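Side-chain contacts in galactokinase (Bifidobacterium longum subsp. infantis ATCC 15697 = JCM 1222 = DSM 20088, PDB 6TEQ), which probably transfers a phosphate from ATP to galactose, as a GHMP-family galactokinase, and binds the fluorinated sugar 2-deoxy-2-fluoro-galactose: residues A90-D93 with G94-A97; R98-G102 with W103-P107; K260-V264 with A265-V269; R301-V304 with T305-R309; L347-A350 with V351-R355. One frame throughout, in Å; residues are numbered along the deposited sequence.

Contact 1 of 5, residues A90-D93 with G94-A97; sequences ADLD and GLKA
Leu92 and Leu95 are the first and last residues of a type II beta turn that follows strand 86-91, with Asp93 and Gly94 at its corners. The turn is closed by Leu95 N donating to Leu92 O, 3.0 Å away; the N-H points well at the oxygen (166°), yet the donor stands above the carbonyl plane and not on a lone pair. Gly94 takes the positive phi of 74° usual for the third position of such a turn, where a side chain would run into Asp93 O. Just ahead, Asp91 OD1 accepts from Asp93 N at 3.0 Å, an Asx turn that leads the strand into the bend, and the same oxygen is hydrogen-bonded to Thr74 OG1. Leu95 bends back over the first segment: its CB lies 3.5 Å from Asp91 O, and with CG anti to the backbone N (chi1 -175°) its CD2 comes to 4.1 Å from Leu92 CD2, the two leucines crossing at a slant. Cutting Leu95 back to an alanine would probably leave Leu92 CD2 without this apolar neighbour. The contact lies at the surface, away from the sugar site; Leu92 runs inward onto Val76 of strand 75-80 and onto Thr108, Ala111 and Arg115 of helix 105-116, while Leu95 rests on Thr108 of the same helix.

Contact 2 of 5, residues R98-G102 with W103-P107; sequences RGVDG and WSAYP
Apolar packing joins Val100 to Ala105, their CB atoms 4.0 Å apart. Val100 CG1, anti to the backbone N (chi1 176°), lies 3.3 Å from Ser104 OG and 3.5 Å from Ala105 N. Both Val100 and Ala105 also touch Met182, which packs the loop and the start of helix 105-116 onto helix 165-183. Backbone hydrogen bonding starts the turn: Ala105 N donates to Gly102 O at 3.0 Å with an N-H...O angle of 161°, the donor standing above the carbonyl plane, and Tyr106 N follows with a bond to Trp103 O. This is the N-terminal entry of helix 105-116, the first helix of the GHMP kinase N-terminal family region. Gly102, at a positive phi of 90°, turns the chain into it. A water supplements the backbone, accepting from Ser104 N at 3.0 Å; its approach to Asp101 O is too short to be more than a doubtful bond. Ser104 OG, placed between the backbone N and the carbonyl carbon, is 3.2 Å from Asp101 O. The aromatic side chains lead outward. Trp103 reaches Val78, Met145 and Ser80, the last of which binds ADP in another structure of this protein. Trp103 O lies in the plane of the Tyr106 ring, at its edge, and the side chain of Tyr106 extends to Glu179, which binds magnesium in another structure of the protein.

Contact 3 of 5, residues K260-V264 with A265-V269; sequences KILGV and ANLRV
Leu262, the last residue of helix 247-262, meets Leu267 across the bend: CD1 of Leu262 is 4.0 Å from CD2 of Leu267, and the two side chains cross at about a right angle. Gly263 N donates to Lys260 O at 3.1 Å, and Gly263 leaves the helix with a positive phi of 73°, in a Schellman motif that ends helix 247-262. Together with the N-cap at Asn266 this makes a short connection between two helices, one terminated and helix 267-276 begun within a few residues. Val264 packs against the next helix. Its CG1, anti to its carbonyl carbon (chi1 -66°), lies 3.7 Å from Val269 CG1, the two valines sliding past each other in opposite directions, while its CG2 lies 3.5 Å from Asn266 O. Asn266 caps the new helix by accepting at OD1 from Val269 N, 3.3 Å away, with the donor tilted 22° from the amide carbonyl plane; the same N-H makes a weak second bond to Asn266 O. Leu267 continues inward onto Val300 and Val303 of helix 294-318, and Arg268 pairs with Asp207 and Asp272.

Contact 4 of 5, residues R301-V304 with T305-R309; sequences RHVV and TEIER
His302 and Glu306 lie side by side one turn apart on helix 294-318, an i to i+4 pair on the flank of the helix that approaches the galactose site. Their contact is CH-pi: Glu306 CB sits over one face of the imidazole, 4.0 Å from its centroid, and both side chains run the same way, ring and carboxylate planes 33° apart. The ring is fixed from outside by ND1 bonded to Ser335 OG and NE2 to Glu46 O. Charge pairing is made at Glu306 OE1: Arg309 reaches it side-on with NE and NH2, each at 2.8 Å, a salt bridge in which both nitrogens converge on a single oxygen lying in the guanidinium plane, NH2 meeting its anti lone pair. Glu306 OE2 accepts from Gly45 N, Glu46 N and Ser332 OG, so the carboxylate links this helix to the loop carrying the sugar-binding Glu46. Replacing Glu306 by a glutamine would probably weaken the hold on Arg309 and set an amide N-H against one of these donors. Apolar contact is made by Val303 CG1 and Ile307 CD1, 3.9 Å apart and side by side. Backbone bonds are those of an alpha helix, Glu306 N to His302 O being 2.9 Å. Thr305 adds a side-chain bond: with OG1 between the backbone N and the carbonyl carbon (chi1 64°), the hydroxyl donates to Arg301 O at 2.9 Å, while Thr305 N meets that oxygen at 3.0 Å from the opposite face of the carbonyl plane.

Contact 5 of 5, residues L347-A350 with V351-R355; sequences LDIA and VDVAR
Ile349 and Val353, one helical turn apart, carry the side-chain contact between 347-350 and 351-355. Their CG2 methyls are 4.4 Å apart, a loose approach, and Val353 CG2 lies closer to the backbone, 3.3 Å from Ile349 O. Val351, two residues earlier, repeats the pattern: its CG2, anti to its carbonyl carbon while CG1 is anti to the backbone N (chi1 161°), sits 3.3 Å from Leu347 O. Four i to i+4 backbone bonds join the segments, among them Val353 N to Ile349 O at 2.9 Å and Val351 N to Leu347 O at 3.0 Å. They make this regular alpha helix, 345-356, part of the GHMP kinase C-terminal family region, packed against strand 372-378 through Ile373, which touches Leu347, Ala350 and Val351. Further out, Val353 and Ile349 both lean on Arg392 of helix 382-396. Val351 CG1 lies 3.2 Å above the plane of the Arg355 guanidinium, toward its rim. That group is held by a salt bridge to Asp334 and a hydrogen bond to Ala362 O. Asp348 OD1 and OD2 are hydrogen-bonded to His333 and Thr343 respectively, and Asp352 OD1 forms a salt bridge with Lys356.

In the fold
Along the chain the five contacts follow in series, none nesting in or crossing another. Contact 1 closes a beta turn after strand 86-91, and contact 2 leads the following loop into helix 105-116; they touch where Leu95 CD2 meets Val100 CG2 at 3.7 Å, tying the strand's exit to the helix start. Contact 3 spans the bend between helix 247-262 and helix 267-276 and packs on contact 4, with Leu267 CB 4.0 Å from Val303 CG1. Contacts 4 and 5 close no loop, each staying within a single helix, 294-318 and 345-356, their nearest atoms about 10 Å apart. Contacts 1 and 5 lie on opposite sides of the chain's centre, as do contacts 2 and 4.

Contact 1 of 5, residues A90-D93 with G94-A97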
loop_
_atom_site.group_PDB
_atom_site.type_symbol
_atom_site.label_atom_id
_atom_site.label_comp_id
_atom_site.label_asym_id
_atom_site.label_seq_id
_atom_site.Cartn_x
_atom_site.Cartn_y
_atom_site.Cartn_z
ATOM N N ALA A 90 0.564 10.472 -24.147
ATOM C CA ALA A 90 -0.788 11.038 -23.977
ATOM C C ALA A 90 -0.601 12.546 -23.988
ATOM O O ALA A 90 0.564 13.028 -23.986
ATOM C CB ALA A 90 -1.497 10.548 -22.722
ATOM N N ASP A 91 -1.701 13.252 -23.962
ATOM C CA ASP A 91 -1.674 14.724 -23.932
ATOM C C ASP A 91 -2.662 15.130 -22.849
ATOM O O ASP A 91 -3.832 14.649 -22.866
ATOM C CB ASP A 91 -1.980 15.309 -25.319
ATOM C CG ASP A 91 -1.547 16.746 -25.453
ATOM O OD1 ASP A 91 -1.871 17.563 -24.565
ATOM O OD2 ASP A 91 -0.899 17.043 -26.449
ATOM N N LEU A 92 -2.215 15.998 -21.942
ATOM C CA LEU A 92 -3.046 16.492 -20.825
ATOM C C LEU A 92 -4.125 17.475 -21.278
ATOM O O LEU A 92 -5.099 17.625 -20.563
ATOM C CB LEU A 92 -2.108 17.163 -19.827
ATOM C CG LEU A 92 -1.105 16.231 -19.138
ATOM C CD1 LEU A 92 -0.016 17.024 -18.438
ATOM C CD2 LEU A 92 -1.822 15.287 -18.183
ATOM N N ASP A 93 -3.924 18.149 -22.418
ATOM C CA ASP A 93 -4.812 19.231 -22.894
ATOM C C ASP A 93 -6.193 18.634 -23.146
ATOM O O ASP A 93 -6.305 17.856 -24.075
ATOM C CB ASP A 93 -4.150 19.931 -24.074
ATOM C CG ASP A 93 -4.886 21.172 -24.500
ATOM O OD1 ASP A 93 -5.563 21.758 -23.646
ATOM O OD2 ASP A 93 -4.796 21.513 -25.681
ATOM N N GLY A 94 -7.163 18.931 -22.271
ATOM C CA GLY A 94 -8.556 18.450 -22.420
ATOM C C GLY A 94 -8.695 16.968 -22.092
ATOM O O GLY A 94 -9.721 16.391 -22.422
ATOM N N LEU A 95 -7.687 16.371 -21.471
ATOM C CA LEU A 95 -7.729 14.967 -21.039
ATOM C C LEU A 95 -8.839 14.793 -20.015
ATOM O O LEU A 95 -9.021 15.679 -19.097
ATOM C CB LEU A 95 -6.370 14.578 -20.456
ATOM C CG LEU A 95 -6.210 13.111 -20.067
ATOM C CD1 LEU A 95 -6.291 12.235 -21.287
ATOM C CD2 LEU A 95 -4.915 12.880 -19.337
ATOM N N LYS A 96 -9.610 13.722 -20.186
ATOM C CA LYS A 96 -10.731 13.406 -19.275
ATOM C C LYS A 96 -10.387 12.122 -18.501
ATOM O O LYS A 96 -9.529 11.315 -18.937
ATOM C CB LYS A 96 -12.032 13.329 -20.087
ATOM C CG LYS A 96 -12.576 14.676 -20.600
ATOM C CD LYS A 96 -13.848 14.601 -21.413
ATOM N NZ LYS A 96 -14.432 12.114 -23.348
ATOM N N ALA A 97 -11.091 11.923 -17.404
ATOM C CA ALA A 97 -11.099 10.665 -16.647
ATOM C C ALA A 97 -11.167 9.482 -17.626
ATOM O O ALA A 97 -12.006 9.481 -18.540
ATOM C CB ALA A 97 -12.239 10.695 -15.662
#

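Contact 2 of 5, residues R98-G102 with W103-P107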
loop_
_atom_site.group_PDB
_atom_site.type_symbol
_atom_site.label_atom_id
_atom_site.label_comp_id
_atom_site.label_asym_id
_atom_site.label_seq_id
_atom_site.Cartn_x
_atom_site.Cartn_y
_atom_site.Cartn_z
ATOM N N ARG A 98 -10.292 8.492 -17.443
ATOM C CA ARG A 98 -10.261 7.228 -18.222
ATOM C C ARG A 98 -9.755 7.478 -19.645
ATOM O O ARG A 98 -9.856 6.552 -20.489
ATOM C CB ARG A 98 -11.632 6.556 -18.216
ATOM C CG ARG A 98 -12.291 6.421 -16.846
ATOM C CD ARG A 98 -11.437 5.648 -15.870
ATOM N NE ARG A 98 -10.897 4.412 -16.431
ATOM C CZ ARG A 98 -11.559 3.276 -16.539
ATOM N NH1 ARG A 98 -12.827 3.205 -16.168
ATOM N NH2 ARG A 98 -10.965 2.218 -17.060
ATOM N N GLY A 99 -9.088 8.607 -19.861
ATOM C CA GLY A 99 -8.682 9.038 -21.203
ATOM C C GLY A 99 -7.367 8.429 -21.605
ATOM O O GLY A 99 -6.863 8.759 -22.708
ATOM N N VAL A 100 -6.781 7.617 -20.727
ATOM C CA VAL A 100 -5.396 7.187 -20.978
ATOM C C VAL A 100 -5.316 5.676 -21.064
ATOM O O VAL A 100 -5.872 5.022 -20.178
ATOM C CB VAL A 100 -4.438 7.773 -19.953
ATOM C CG1 VAL A 100 -3.040 7.228 -20.199
ATOM C CG2 VAL A 100 -4.458 9.291 -19.988
ATOM N N ASP A 101 -4.651 5.186 -22.123
ATOM C CA ASP A 101 -4.578 3.718 -22.383
ATOM C C ASP A 101 -3.447 3.058 -21.542
ATOM O O ASP A 101 -2.291 3.401 -21.784
ATOM C CB ASP A 101 -4.531 3.483 -23.892
ATOM C CG ASP A 101 -5.698 4.107 -24.632
ATOM O OD1 ASP A 101 -6.851 3.940 -24.155
ATOM O OD2 ASP A 101 -5.456 4.768 -25.662
ATOM N N GLY A 102 -3.809 2.192 -20.559
ATOM C CA GLY A 102 -2.960 1.163 -19.888
ATOM C C GLY A 102 -2.240 1.727 -18.643
ATOM O O GLY A 102 -2.766 2.685 -18.006
ATOM N N TRP A 103 -1.079 1.175 -18.268
ATOM C CA TRP A 103 -0.243 1.547 -17.084
ATOM C C TRP A 103 0.088 3.068 -17.054
ATOM O O TRP A 103 0.277 3.615 -15.924
ATOM C CB TRP A 103 1.037 0.704 -17.056
ATOM C CG TRP A 103 2.116 1.166 -17.994
ATOM C CD1 TRP A 103 2.328 0.738 -19.272
ATOM C CD2 TRP A 103 3.203 2.074 -17.716
ATOM N NE1 TRP A 103 3.446 1.323 -19.796
ATOM C CE2 TRP A 103 3.985 2.188 -18.891
ATOM C CE3 TRP A 103 3.548 2.863 -16.638
ATOM C CZ2 TRP A 103 5.145 2.949 -18.962
ATOM C CZ3 TRP A 103 4.680 3.641 -16.708
ATOM C CH2 TRP A 103 5.425 3.740 -17.871
ATOM N N SER A 104 0.221 3.707 -18.202
ATOM C CA SER A 104 0.580 5.142 -18.303
ATOM C C SER A 104 -0.508 6.016 -17.699
ATOM O O SER A 104 -0.263 7.166 -17.406
ATOM C CB SER A 104 0.891 5.581 -19.732
ATOM O OG SER A 104 -0.230 5.462 -20.586
ATOM N N ALA A 105 -1.690 5.475 -17.489
ATOM C CA ALA A 105 -2.781 6.229 -16.825
ATOM C C ALA A 105 -2.306 6.637 -15.421
ATOM O O ALA A 105 -2.767 7.657 -14.933
ATOM C CB ALA A 105 -4.018 5.362 -16.728
ATOM N N TYR A 106 -1.513 5.811 -14.752
ATOM C CA TYR A 106 -1.108 6.107 -13.353
ATOM C C TYR A 106 -0.241 7.359 -13.268
ATOM O O TYR A 106 -0.639 8.350 -12.620
ATOM C CB TYR A 106 -0.423 4.875 -12.747
ATOM C CG TYR A 106 -1.377 3.732 -12.444
ATOM C CD1 TYR A 106 -1.944 3.588 -11.196
ATOM C CD2 TYR A 106 -1.681 2.779 -13.391
ATOM C CE1 TYR A 106 -2.800 2.552 -10.899
ATOM C CE2 TYR A 106 -2.517 1.703 -13.092
ATOM C CZ TYR A 106 -3.068 1.583 -11.837
ATOM O OH TYR A 106 -3.912 0.569 -11.472
ATOM N N PRO A 107 0.932 7.457 -13.965
ATOM C CA PRO A 107 1.671 8.710 -13.906
ATOM C C PRO A 107 0.957 9.876 -14.616
ATOM O O PRO A 107 0.956 10.998 -14.105
ATOM C CB PRO A 107 3.048 8.355 -14.536
ATOM C CG PRO A 107 2.744 7.175 -15.485
ATOM C CD PRO A 107 1.661 6.423 -14.717
HETATM O O HOH W 1 -0.130 2.635 -20.956
#

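Contact 3 of 5, residues K260-V264 with A265-V269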
loop_
_atom_site.group_PDB
_atom_site.type_symbol
_atom_site.label_atom_id
_atom_site.label_comp_id
_atom_site.label_asym_id
_atom_site.label_seq_id
_atom_site.Cartn_x
_atom_site.Cartn_y
_atom_site.Cartn_z
ATOM N N LYS A 260 -24.903 3.412 5.490
ATOM C CA LYS A 260 -26.224 3.990 5.154
ATOM C C LYS A 260 -27.276 3.341 6.072
ATOM O O LYS A 260 -28.112 4.103 6.648
ATOM C CB LYS A 260 -26.548 3.822 3.658
ATOM C CG LYS A 260 -27.834 4.500 3.179
ATOM C CD LYS A 260 -28.242 4.141 1.757
ATOM C CE LYS A 260 -29.389 4.965 1.176
ATOM N NZ LYS A 260 -30.549 5.069 2.094
ATOM N N ILE A 261 -27.295 2.014 6.136
ATOM C CA ILE A 261 -28.335 1.311 6.925
ATOM C C ILE A 261 -28.227 1.753 8.384
ATOM O O ILE A 261 -29.255 2.103 8.965
ATOM C CB ILE A 261 -28.253 -0.199 6.770
ATOM C CG1 ILE A 261 -28.671 -0.588 5.355
ATOM C CG2 ILE A 261 -29.126 -0.870 7.828
ATOM C CD1 ILE A 261 -28.431 -1.992 5.038
ATOM N N LEU A 262 -27.020 1.889 8.884
ATOM C CA LEU A 262 -26.754 2.267 10.297
ATOM C C LEU A 262 -26.971 3.765 10.543
ATOM O O LEU A 262 -27.085 4.155 11.722
ATOM C CB LEU A 262 -25.327 1.840 10.640
ATOM C CG LEU A 262 -25.209 0.321 10.786
ATOM C CD1 LEU A 262 -23.752 -0.042 10.880
ATOM C CD2 LEU A 262 -26.055 -0.248 11.943
ATOM N N GLY A 263 -27.115 4.578 9.500
ATOM C CA GLY A 263 -27.346 6.020 9.641
ATOM C C GLY A 263 -26.100 6.776 10.087
ATOM O O GLY A 263 -26.286 7.775 10.734
ATOM N N VAL A 264 -24.900 6.302 9.701
ATOM C CA VAL A 264 -23.606 6.848 10.095
ATOM C C VAL A 264 -22.862 7.238 8.841
ATOM O O VAL A 264 -23.046 6.636 7.784
ATOM C CB VAL A 264 -22.791 5.888 10.985
ATOM C CG1 VAL A 264 -23.483 5.685 12.338
ATOM C CG2 VAL A 264 -22.555 4.520 10.330
ATOM N N ALA A 265 -22.001 8.210 8.971
ATOM C CA ALA A 265 -21.239 8.687 7.779
ATOM C C ALA A 265 -20.214 7.621 7.354
ATOM O O ALA A 265 -19.903 7.536 6.126
ATOM C CB ALA A 265 -20.503 9.939 8.097
ATOM N N ASN A 266 -19.725 6.848 8.332
ATOM C CA ASN A 266 -18.730 5.793 8.044
ATOM C C ASN A 266 -18.692 4.774 9.189
ATOM O O ASN A 266 -19.133 5.080 10.310
ATOM C CB ASN A 266 -17.342 6.361 7.739
ATOM C CG ASN A 266 -16.854 7.333 8.794
ATOM O OD1 ASN A 266 -16.648 6.893 9.911
ATOM N ND2 ASN A 266 -16.688 8.620 8.474
ATOM N N LEU A 267 -18.067 3.607 8.949
ATOM C CA LEU A 267 -18.091 2.558 9.968
ATOM C C LEU A 267 -17.198 2.895 11.145
ATOM O O LEU A 267 -17.285 2.228 12.154
ATOM C CB LEU A 267 -17.768 1.210 9.343
ATOM C CG LEU A 267 -18.886 0.676 8.416
ATOM C CD1 LEU A 267 -18.456 -0.585 7.692
ATOM C CD2 LEU A 267 -20.203 0.436 9.132
ATOM N N ARG A 268 -16.281 3.829 10.988
ATOM C CA ARG A 268 -15.489 4.272 12.148
ATOM C C ARG A 268 -16.397 4.853 13.219
ATOM O O ARG A 268 -16.088 4.636 14.402
ATOM C CB ARG A 268 -14.446 5.253 11.713
ATOM C CG ARG A 268 -13.676 5.891 12.839
ATOM C CD ARG A 268 -12.728 4.945 13.586
ATOM N NE ARG A 268 -11.858 5.712 14.475
ATOM C CZ ARG A 268 -10.755 6.340 14.115
ATOM N NH1 ARG A 268 -10.411 6.399 12.844
ATOM N NH2 ARG A 268 -10.070 7.029 15.014
ATOM N N VAL A 269 -17.429 5.605 12.845
ATOM C CA VAL A 269 -18.438 6.050 13.851
ATOM C C VAL A 269 -18.967 4.833 14.655
ATOM O O VAL A 269 -18.983 4.854 15.871
ATOM C CB VAL A 269 -19.589 6.781 13.161
ATOM C CG1 VAL A 269 -20.618 7.193 14.229
ATOM C CG2 VAL A 269 -19.144 7.914 12.280
#

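Contact 4 of 5, residues R301-V304 with T305-R309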
loop_
_atom_site.group_PDB
_atom_site.type_symbol
_atom_site.label_atom_id
_atom_site.label_comp_id
_atom_site.label_asym_id
_atom_site.label_seq_id
_atom_site.Cartn_x
_atom_site.Cartn_y
_atom_site.Cartn_z
ATOM N N ARG A 301 -18.368 -6.691 11.176
ATOM C CA ARG A 301 -17.615 -7.274 12.311
ATOM C C ARG A 301 -16.112 -7.154 12.014
ATOM O O ARG A 301 -15.352 -6.824 12.902
ATOM C CB ARG A 301 -18.100 -8.686 12.600
ATOM C CG ARG A 301 -17.300 -9.381 13.688
ATOM C CD ARG A 301 -18.032 -10.577 14.209
ATOM N NE ARG A 301 -18.099 -11.545 13.173
ATOM C CZ ARG A 301 -19.151 -12.245 12.885
ATOM N NH1 ARG A 301 -20.264 -12.033 13.591
ATOM N NH2 ARG A 301 -19.103 -13.093 11.859
ATOM N N HIS A 302 -15.664 -7.518 10.801
ATOM C CA HIS A 302 -14.248 -7.374 10.446
ATOM C C HIS A 302 -13.892 -5.919 10.719
ATOM O O HIS A 302 -12.876 -5.715 11.358
ATOM C CB HIS A 302 -13.986 -7.729 8.977
ATOM C CG HIS A 302 -12.619 -7.263 8.637
ATOM N ND1 HIS A 302 -11.535 -7.898 9.093
ATOM C CD2 HIS A 302 -12.202 -6.177 7.962
ATOM C CE1 HIS A 302 -10.443 -7.197 8.814
ATOM N NE2 HIS A 302 -10.830 -6.137 8.077
ATOM N N VAL A 303 -14.630 -4.917 10.166
ATOM C CA VAL A 303 -14.093 -3.540 10.197
ATOM C C VAL A 303 -13.962 -3.103 11.664
ATOM O O VAL A 303 -12.978 -2.473 12.060
ATOM C CB VAL A 303 -14.966 -2.593 9.374
ATOM C CG1 VAL A 303 -14.538 -1.170 9.557
ATOM C CG2 VAL A 303 -14.906 -2.975 7.892
ATOM N N VAL A 304 -14.958 -3.427 12.447
ATOM C CA VAL A 304 -15.035 -2.939 13.835
ATOM C C VAL A 304 -13.912 -3.582 14.620
ATOM O O VAL A 304 -13.216 -2.865 15.329
ATOM C CB VAL A 304 -16.395 -3.272 14.448
ATOM C CG1 VAL A 304 -16.373 -3.185 15.956
ATOM C CG2 VAL A 304 -17.452 -2.397 13.847
ATOM N N THR A 305 -13.740 -4.875 14.526
ATOM C CA THR A 305 -12.708 -5.608 15.307
ATOM C C THR A 305 -11.312 -5.207 14.823
ATOM O O THR A 305 -10.377 -5.137 15.610
ATOM C CB THR A 305 -12.949 -7.118 15.360
ATOM O OG1 THR A 305 -12.852 -7.664 14.044
ATOM C CG2 THR A 305 -14.277 -7.454 16.032
ATOM N N GLU A 306 -11.167 -4.968 13.517
ATOM C CA GLU A 306 -9.831 -4.662 12.953
ATOM C C GLU A 306 -9.412 -3.298 13.483
ATOM O O GLU A 306 -8.178 -3.109 13.761
ATOM C CB GLU A 306 -9.884 -4.691 11.419
ATOM C CG GLU A 306 -8.546 -4.534 10.765
ATOM C CD GLU A 306 -7.640 -5.740 10.792
ATOM O OE1 GLU A 306 -7.956 -6.738 11.490
ATOM O OE2 GLU A 306 -6.600 -5.620 10.157
ATOM N N ILE A 307 -10.290 -2.313 13.503
ATOM C CA ILE A 307 -9.907 -0.967 13.979
ATOM C C ILE A 307 -9.391 -1.104 15.418
ATOM O O ILE A 307 -8.300 -0.541 15.735
ATOM C CB ILE A 307 -11.059 0.041 13.845
ATOM C CG1 ILE A 307 -11.424 0.314 12.370
ATOM C CG2 ILE A 307 -10.732 1.330 14.562
ATOM C CD1 ILE A 307 -12.700 1.111 12.134
ATOM N N GLU A 308 -10.084 -1.871 16.254
ATOM C CA GLU A 308 -9.633 -2.033 17.636
ATOM C C GLU A 308 -8.302 -2.794 17.657
ATOM O O GLU A 308 -7.413 -2.457 18.457
ATOM C CB GLU A 308 -10.653 -2.784 18.494
ATOM C CG GLU A 308 -10.357 -2.547 19.952
ATOM C CD GLU A 308 -10.627 -1.128 20.455
ATOM O OE1 GLU A 308 -11.732 -0.726 20.453
ATOM O OE2 GLU A 308 -9.713 -0.443 20.848
ATOM N N ARG A 309 -8.107 -3.801 16.796
ATOM C CA ARG A 309 -6.832 -4.516 16.757
ATOM C C ARG A 309 -5.704 -3.538 16.489
ATOM O O ARG A 309 -4.564 -3.811 16.950
ATOM C CB ARG A 309 -6.863 -5.638 15.727
ATOM C CG ARG A 309 -7.646 -6.845 16.212
ATOM C CD ARG A 309 -7.485 -8.044 15.311
ATOM N NE ARG A 309 -8.225 -7.859 14.056
ATOM C CZ ARG A 309 -9.505 -8.208 13.897
ATOM N NH1 ARG A 309 -10.129 -8.859 14.862
ATOM N NH2 ARG A 309 -10.087 -8.059 12.724
#

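Contact 5 of 5, residues L347-A350 with V351-R355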
loop_
_atom_site.group_PDB
_atom_site.type_symbol
_atom_site.label_atom_id
_atom_site.label_comp_id
_atom_site.label_asym_id
_atom_site.label_seq_id
_atom_site.Cartn_x
_atom_site.Cartn_y
_atom_site.Cartn_z
ATOM N N LEU A 347 -2.579 -17.586 0.189
ATOM C CA LEU A 347 -2.347 -16.739 1.364
ATOM C C LEU A 347 -2.553 -17.601 2.620
ATOM O O LEU A 347 -1.760 -17.498 3.576
ATOM C CB LEU A 347 -3.298 -15.558 1.400
ATOM C CG LEU A 347 -3.145 -14.515 0.299
ATOM C CD1 LEU A 347 -4.296 -13.540 0.367
ATOM C CD2 LEU A 347 -1.791 -13.803 0.428
ATOM N N ASP A 348 -3.668 -18.353 2.664
ATOM C CA ASP A 348 -4.033 -19.051 3.923
ATOM C C ASP A 348 -3.004 -20.137 4.239
ATOM O O ASP A 348 -2.645 -20.331 5.396
ATOM C CB ASP A 348 -5.443 -19.608 3.856
ATOM C CG ASP A 348 -6.452 -18.488 3.798
ATOM O OD1 ASP A 348 -6.088 -17.363 4.179
ATOM O OD2 ASP A 348 -7.550 -18.784 3.371
ATOM N N ILE A 349 -2.535 -20.825 3.216
ATOM C CA ILE A 349 -1.530 -21.913 3.417
ATOM C C ILE A 349 -0.158 -21.316 3.793
ATOM O O ILE A 349 0.459 -21.798 4.753
ATOM C CB ILE A 349 -1.487 -22.820 2.185
ATOM C CG1 ILE A 349 -2.769 -23.630 2.068
ATOM C CG2 ILE A 349 -0.226 -23.713 2.238
ATOM C CD1 ILE A 349 -2.986 -24.309 0.734
ATOM N N ALA A 350 0.243 -20.208 3.187
ATOM C CA ALA A 350 1.504 -19.562 3.598
ATOM C C ALA A 350 1.406 -19.184 5.078
ATOM O O ALA A 350 2.373 -19.348 5.809
ATOM C CB ALA A 350 1.794 -18.371 2.728
ATOM N N VAL A 351 0.301 -18.543 5.450
ATOM C CA VAL A 351 0.109 -18.150 6.852
ATOM C C VAL A 351 0.164 -19.368 7.779
ATOM O O VAL A 351 0.806 -19.293 8.843
ATOM C CB VAL A 351 -1.233 -17.391 7.001
ATOM C CG1 VAL A 351 -1.678 -17.386 8.441
ATOM C CG2 VAL A 351 -1.056 -16.000 6.481
ATOM N N ASP A 352 -0.524 -20.464 7.417
ATOM C CA ASP A 352 -0.537 -21.659 8.282
ATOM C C ASP A 352 0.914 -22.175 8.435
ATOM O O ASP A 352 1.304 -22.586 9.548
ATOM C CB ASP A 352 -1.423 -22.730 7.684
ATOM C CG ASP A 352 -1.792 -23.764 8.716
ATOM O OD1 ASP A 352 -2.243 -23.350 9.811
ATOM O OD2 ASP A 352 -1.505 -24.948 8.432
ATOM N N VAL A 353 1.657 -22.237 7.352
ATOM C CA VAL A 353 3.065 -22.702 7.401
ATOM C C VAL A 353 3.878 -21.808 8.351
ATOM O O VAL A 353 4.606 -22.320 9.208
ATOM C CB VAL A 353 3.698 -22.785 6.017
ATOM C CG1 VAL A 353 5.162 -23.097 6.097
ATOM C CG2 VAL A 353 3.019 -23.807 5.162
ATOM N N ALA A 354 3.684 -20.502 8.276
ATOM C CA ALA A 354 4.432 -19.578 9.132
ATOM C C ALA A 354 4.053 -19.871 10.591
ATOM O O ALA A 354 4.923 -19.904 11.477
ATOM C CB ALA A 354 4.146 -18.190 8.707
ATOM N N ARG A 355 2.754 -19.993 10.834
ATOM C CA ARG A 355 2.258 -20.194 12.235
ATOM C C ARG A 355 2.819 -21.500 12.814
ATOM O O ARG A 355 3.183 -21.523 13.975
ATOM C CB ARG A 355 0.741 -20.216 12.319
ATOM C CG ARG A 355 0.125 -18.819 12.097
ATOM C CD ARG A 355 -1.353 -18.933 12.101
ATOM N NE ARG A 355 -1.934 -17.610 11.791
ATOM C CZ ARG A 355 -3.190 -17.368 11.599
ATOM N NH1 ARG A 355 -4.106 -18.289 11.775
ATOM N NH2 ARG A 355 -3.532 -16.168 11.230
#